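Side-chain contacts in reticulocyte-binding protein 2a (PDB 4Z8N), which probably binds a receptor on red blood cells, reticulocytes in particular, through this alpha-helical erythrocyte-binding domain during Plasmodium vivax invasion: residues L77-T80 and I81-L84; S202-N205 and F206-E210; E152-L155 and E156-V159. All blocks are in the same frame, centred on the assembly; numbering follows the deposited sequence.

Interaction 1. Residues L77-T80 and I81-L84; sequences LEKT and IFVL
Four backbone hydrogen bonds tie Leu77-Thr80 to Ile81-Leu84, each running from an amide N-H to the carbonyl four residues earlier, so the eight residues are an unbroken piece of helix 71-85. Ile81 N bonds Leu77 O and Leu84 N bonds Thr80 O, both at 3.0 Å, whereas Val83 N reaches Lys79 O at the slightly longer 3.2 Å.

Apolar contact follows the same i to i+4 spacing. CG of Leu77 lies 4.2 Å from CD1 of Ile81. CG1 of Ile81 sits beside its own backbone nitrogen (chi1 -67°), which swings the branch back along the helix and over Leu77 O. Three residues further on, on the same buried flank, Thr80 and Leu84 lie alongside each other and point the same way, the methyl CG2 of Thr80 being 4.0 Å from CD1 of Leu84. Both pairs look into the domain: Leu77 and Thr80 pack on Tyr104 of helix 94-115, while Ile81 and Leu84 meet helix 199-237.

The polar groups have other partners. Thr80 OG1 has two hydrogen-bonding partners, Ala76 O and Gln107 OE1, between which its one proton has to be shared. Glu78 joins a salt bridge to Lys74 and a hydrogen bond from Ile4 N.

On the exposed flank the Lys79 chain, bent at chi2 and chi3, runs beside Phe82, and its CE comes within 3.8 Å of CD2 at an oblique angle to the ring. The Phe82 ring also meets His90 edge-to-face.

Chemically, then, the helix is two-sided. Inside, threonine offers its methyl to leucine while its hydroxyl, though buried, has its polar partners; outside, the aliphatic part of the lysine runs beside the aromatic and touches it.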
# COMPACT_ATOMS: atom_id res chain seq x y z
N LEU A 77 13.88 -10.91 9.09
CA LEU A 77 12.45 -10.98 9.40
C LEU A 77 11.77 -12.12 8.65
O LEU A 77 10.98 -12.87 9.23
CB LEU A 77 11.77 -9.65 9.07
CG LEU A 77 10.25 -9.58 9.21
CD1 LEU A 77 9.80 -9.90 10.64
CD2 LEU A 77 9.75 -8.20 8.79
N GLU A 78 12.08 -12.26 7.36
CA GLU A 78 11.47 -13.29 6.54
C GLU A 78 11.96 -14.70 6.90
O GLU A 78 11.22 -15.67 6.76
CB GLU A 78 11.73 -13.02 5.05
CG GLU A 78 11.03 -11.77 4.53
CD GLU A 78 10.93 -11.75 3.01
OE1 GLU A 78 11.81 -11.14 2.37
OE2 GLU A 78 9.96 -12.33 2.47
N LYS A 79 13.20 -14.81 7.37
CA LYS A 79 13.70 -16.11 7.80
C LYS A 79 13.02 -16.53 9.10
O LYS A 79 12.77 -17.72 9.31
CB LYS A 79 15.22 -16.08 7.97
CG LYS A 79 15.91 -17.24 7.29
CD LYS A 79 15.47 -17.34 5.85
CE LYS A 79 15.31 -18.77 5.39
NZ LYS A 79 14.85 -18.85 3.97
N THR A 80 12.73 -15.57 9.96
CA THR A 80 12.00 -15.86 11.19
C THR A 80 10.58 -16.32 10.88
O THR A 80 10.09 -17.29 11.47
CB THR A 80 11.95 -14.63 12.12
OG1 THR A 80 13.28 -14.23 12.45
CG2 THR A 80 11.19 -14.95 13.40
N ILE A 81 9.93 -15.63 9.95
CA ILE A 81 8.58 -15.98 9.52
C ILE A 81 8.54 -17.40 8.93
O ILE A 81 7.60 -18.16 9.18
CB ILE A 81 8.04 -14.97 8.49
CG1 ILE A 81 7.84 -13.61 9.15
CG2 ILE A 81 6.74 -15.46 7.86
CD1 ILE A 81 7.40 -12.52 8.20
N PHE A 82 9.57 -17.74 8.16
CA PHE A 82 9.68 -19.07 7.56
C PHE A 82 9.71 -20.16 8.64
O PHE A 82 9.07 -21.20 8.50
CB PHE A 82 10.93 -19.15 6.68
CG PHE A 82 11.09 -20.46 5.96
CD1 PHE A 82 10.02 -21.04 5.29
CD2 PHE A 82 12.32 -21.11 5.93
CE1 PHE A 82 10.16 -22.24 4.62
CE2 PHE A 82 12.47 -22.32 5.26
CZ PHE A 82 11.39 -22.88 4.60
N VAL A 83 10.44 -19.90 9.73
CA VAL A 83 10.49 -20.83 10.85
C VAL A 83 9.13 -20.95 11.53
O VAL A 83 8.69 -22.05 11.88
CB VAL A 83 11.54 -20.40 11.91
CG1 VAL A 83 11.57 -21.40 13.06
CG2 VAL A 83 12.92 -20.27 11.28
N LEU A 84 8.46 -19.82 11.70
CA LEU A 84 7.17 -19.78 12.39
C LEU A 84 6.04 -20.38 11.57
O LEU A 84 5.02 -20.81 12.12
CB LEU A 84 6.83 -18.34 12.77
CG LEU A 84 7.76 -17.65 13.77
CD1 LEU A 84 7.42 -16.17 13.88
CD2 LEU A 84 7.68 -18.32 15.13

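Interaction 2. Residues S202-N205 and F206-E210; sequences SAIN and FLQEE
Ile204 and Gln208, one turn apart on helix 199-237, lie side by side and point the same way. The methyl CG2 of Ile204 is 3.9 Å from CD of Gln208, so a branched aliphatic chain runs alongside the end of an extended one. CG of Gln208 stands beside its own backbone nitrogen (chi1 -77°), which brings it to 3.3 Å from Ile204 O, the carbonyl that accepts the Gln208 N-H at 2.8 Å. Both side chains rest on Met188 of helix 168-194.

Phe206 and Leu207 are turned otherwise. Each has CG opposite its backbone nitrogen, and their outer atoms are carried off from Ser202-Asn205 toward other helices. The Phe206 ring keeps Ala203 O at its edge, near the ring plane, and meets Tyr104 edge-to-face. Leu207 holds its CB 3.3 Å from Ala203 O, the acceptor of its own N-H at 2.8 Å, and packs on Leu283 and Leu287.

Asn205 and Glu209 are joined by a weak backbone bond, Glu209 N to Asn205 O, at 3.3 Å. The amide of Asn205 turns back to Ile201 O through ND2.

Side chains from little more than one turn of this all-helical domain thus reach four neighbouring helices, 71-85, 94-115, 168-194 and 246-297. Apolar groups provide most of this packing, and the short bonds to Ala203 O and Ile204 O leave the buried backbone well satisfied, in contrast to the weaker link at the partly exposed Asn205.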
# COMPACT_ATOMS: atom_id res chain seq x y z
N SER A 202 0.47 -23.43 17.56
CA SER A 202 1.12 -22.12 17.59
C SER A 202 1.24 -21.53 16.19
O SER A 202 1.06 -20.33 16.00
CB SER A 202 2.51 -22.23 18.24
OG SER A 202 2.41 -22.71 19.57
N ALA A 203 1.54 -22.38 15.21
CA ALA A 203 1.68 -21.93 13.82
C ALA A 203 0.36 -21.44 13.22
O ALA A 203 0.33 -20.46 12.48
CB ALA A 203 2.27 -23.06 12.97
N ILE A 204 -0.72 -22.15 13.54
CA ILE A 204 -2.07 -21.82 13.07
C ILE A 204 -2.48 -20.44 13.57
O ILE A 204 -2.90 -19.56 12.81
CB ILE A 204 -3.08 -22.88 13.57
CG1 ILE A 204 -2.87 -24.19 12.83
CG2 ILE A 204 -4.50 -22.42 13.41
CD1 ILE A 204 -3.79 -25.29 13.30
N ASN A 205 -2.36 -20.30 14.88
CA ASN A 205 -2.38 -19.06 15.63
C ASN A 205 -1.56 -17.91 15.06
O ASN A 205 -2.07 -16.81 14.96
CB ASN A 205 -1.92 -19.46 17.01
CG ASN A 205 -3.07 -19.84 17.91
OD1 ASN A 205 -3.56 -18.96 18.60
ND2 ASN A 205 -3.71 -21.01 17.63
N PHE A 206 -0.31 -18.16 14.68
CA PHE A 206 0.51 -17.12 14.03
C PHE A 206 0.05 -16.77 12.60
O PHE A 206 -0.01 -15.59 12.22
CB PHE A 206 1.96 -17.57 13.99
CG PHE A 206 2.85 -16.71 13.15
CD1 PHE A 206 3.26 -15.47 13.60
CD2 PHE A 206 3.29 -17.15 11.91
CE1 PHE A 206 4.08 -14.68 12.83
CE2 PHE A 206 4.11 -16.36 11.14
CZ PHE A 206 4.51 -15.13 11.60
N LEU A 207 -0.24 -17.80 11.82
CA LEU A 207 -0.66 -17.64 10.43
C LEU A 207 -2.03 -16.95 10.30
O LEU A 207 -2.18 -16.05 9.48
CB LEU A 207 -0.70 -19.00 9.73
CG LEU A 207 -0.89 -18.98 8.22
CD1 LEU A 207 0.03 -17.97 7.57
CD2 LEU A 207 -0.63 -20.35 7.67
N GLN A 208 -2.95 -17.26 11.21
CA GLN A 208 -4.22 -16.57 11.32
C GLN A 208 -4.02 -15.11 11.64
O GLN A 208 -4.68 -14.27 11.10
CB GLN A 208 -5.15 -17.17 12.38
CG GLN A 208 -5.86 -18.44 11.98
CD GLN A 208 -6.58 -19.14 13.12
OE1 GLN A 208 -7.27 -20.08 12.90
NE2 GLN A 208 -6.40 -18.67 14.31
N GLU A 209 -3.10 -14.81 12.53
CA GLU A 209 -2.89 -13.41 12.90
C GLU A 209 -2.28 -12.58 11.77
O GLU A 209 -2.69 -11.44 11.54
CB GLU A 209 -2.02 -13.28 14.15
CG GLU A 209 -1.97 -11.87 14.75
CD GLU A 209 -1.50 -11.88 16.20
OE1 GLU A 209 -1.37 -12.99 16.76
OE2 GLU A 209 -1.25 -10.80 16.78
N GLU A 210 -1.29 -13.13 11.07
CA GLU A 210 -0.65 -12.37 10.00
C GLU A 210 -1.57 -12.28 8.79
O GLU A 210 -1.48 -11.34 8.01
CB GLU A 210 0.72 -12.97 9.64
CG GLU A 210 0.71 -14.36 9.02
CD GLU A 210 2.11 -14.83 8.64
OE1 GLU A 210 2.99 -13.97 8.39
OE2 GLU A 210 2.34 -16.05 8.59

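Interaction 3. Residues E152-L155 and E156-V159; sequences EIML and EIYV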
# COMPACT_ATOMS: atom_id res chain seq x y z
N GLU A 152 -10.23 18.43 -19.17
CA GLU A 152 -11.26 17.51 -19.63
C GLU A 152 -10.64 16.25 -20.24
O GLU A 152 -11.17 15.15 -20.06
CB GLU A 152 -12.17 18.19 -20.65
CG GLU A 152 -13.33 17.31 -21.11
CD GLU A 152 -14.24 18.01 -22.10
OE1 GLU A 152 -13.75 18.43 -23.17
OE2 GLU A 152 -15.45 18.14 -21.81
N ILE A 153 -9.53 16.41 -20.94
CA ILE A 153 -8.82 15.28 -21.53
C ILE A 153 -8.31 14.32 -20.45
O ILE A 153 -8.56 13.12 -20.50
CB ILE A 153 -7.63 15.73 -22.39
CG1 ILE A 153 -8.12 16.48 -23.63
CG2 ILE A 153 -6.77 14.54 -22.79
CD1 ILE A 153 -9.02 15.65 -24.51
N MET A 154 -7.59 14.88 -19.48
CA MET A 154 -7.01 14.08 -18.41
C MET A 154 -8.07 13.42 -17.55
O MET A 154 -7.90 12.29 -17.10
CB MET A 154 -6.09 14.95 -17.54
CG MET A 154 -4.84 15.44 -18.25
SD MET A 154 -3.85 14.08 -18.91
CE MET A 154 -3.60 13.10 -17.43
N LEU A 155 -9.17 14.13 -17.32
CA LEU A 155 -10.27 13.59 -16.53
C LEU A 155 -10.86 12.37 -17.23
O LEU A 155 -11.18 11.37 -16.59
CB LEU A 155 -11.36 14.65 -16.30
CG LEU A 155 -12.51 14.23 -15.38
CD1 LEU A 155 -12.00 13.85 -14.00
CD2 LEU A 155 -13.56 15.33 -15.28
N GLU A 156 -10.99 12.46 -18.55
CA GLU A 156 -11.51 11.36 -19.35
C GLU A 156 -10.56 10.16 -19.27
O GLU A 156 -11.00 9.01 -19.22
CB GLU A 156 -11.71 11.79 -20.80
CG GLU A 156 -12.30 10.71 -21.69
CD GLU A 156 -13.68 10.28 -21.24
OE1 GLU A 156 -14.46 11.14 -20.77
OE2 GLU A 156 -14.00 9.07 -21.35
N ILE A 157 -9.26 10.44 -19.27
CA ILE A 157 -8.26 9.40 -19.13
C ILE A 157 -8.37 8.74 -17.76
O ILE A 157 -8.35 7.51 -17.65
CB ILE A 157 -6.84 9.95 -19.33
CG1 ILE A 157 -6.68 10.47 -20.76
CG2 ILE A 157 -5.81 8.87 -19.03
CD1 ILE A 157 -5.31 11.03 -21.05
N TYR A 158 -8.50 9.55 -16.71
CA TYR A 158 -8.61 9.04 -15.35
C TYR A 158 -9.89 8.23 -15.14
O TYR A 158 -9.86 7.17 -14.53
CB TYR A 158 -8.57 10.19 -14.34
CG TYR A 158 -7.22 10.86 -14.21
CD1 TYR A 158 -6.07 10.24 -14.67
CD2 TYR A 158 -7.10 12.12 -13.62
CE1 TYR A 158 -4.84 10.85 -14.55
CE2 TYR A 158 -5.87 12.73 -13.50
CZ TYR A 158 -4.74 12.09 -13.96
OH TYR A 158 -3.51 12.69 -13.85
N VAL A 159 -11.00 8.76 -15.65
CA VAL A 159 -12.29 8.10 -15.52
C VAL A 159 -12.26 6.70 -16.15
O VAL A 159 -12.70 5.73 -15.55
CB VAL A 159 -13.41 8.95 -16.17
CG1 VAL A 159 -14.64 8.10 -16.46
CG2 VAL A 159 -13.78 10.12 -15.27
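The bent side chain of Met154 forms the main bump in this stretch of helix 149-162, and Ile157 and Tyr158 bound the hollow it fills. Folded at chi2 and chi3 (-57° and -56°), the thioether doubles forward along the helix. SD lies 4.0 Å from CD1 of Ile157. The terminal CE reaches the far end of the tyrosine, 3.8 Å from CZ of Tyr158. Met154 crosses both neighbours at a slant, as Ile153 does Ile157, where CG2 and CD1 touch at 4.2 Å.

Nearer the backbone, the Tyr158 ring turns a face to Met154 O, which sits 3.3 Å above the ring plane, offset toward the rim. That same oxygen accepts the Tyr158 N-H at 2.8 Å. The ring is also stacked with Tyr260 of helix 246-297, and its OH makes a weak hydrogen bond to Glu33.

A smaller fit occupies another flank. With CG1 of Val159 anti to the backbone N (chi1 161°), CG2 is left beside that nitrogen and comes 3.2 Å from Leu155 O; Leu155 packs on Leu235, and Val159 on Val232, both of helix 199-237.

This i to i+4 packing sets one short helix of the all-helical domain against helices 26-37, 199-237 and 246-297. Flexible methionine moulds itself to the rigid ring while Tyr36 and Tyr37 also meet it. The side-chain part of the contact is chiefly van der Waals, on top of the helix's backbone bonds, and the phenol's hydroxyl adds a weak polar link.

All three contacts show i to i+4 pairing within single helices of the Rh5 coiled-coil domain, but they occupy different places along its length. Interactions 1 and 2 are neighbours, with centres 12 Å apart: Leu84 CB packs 3.7 Å from Phe206 CE2, and Leu84 O lies 3.7 Å from Ala203 CB, joining helix 71-85 to helix 199-237. Interaction 3 lies across the chain's centre, its own centre about 45 Å from that of interaction 1 and 44 Å from that of interaction 2. Helix 199-237 spans the gap, since its later residues Val232 and Leu235 receive Leu155, Tyr158 and Val159. All three lie away from Glu120, a known calcium ligand of the protein that holds no calcium in this chain.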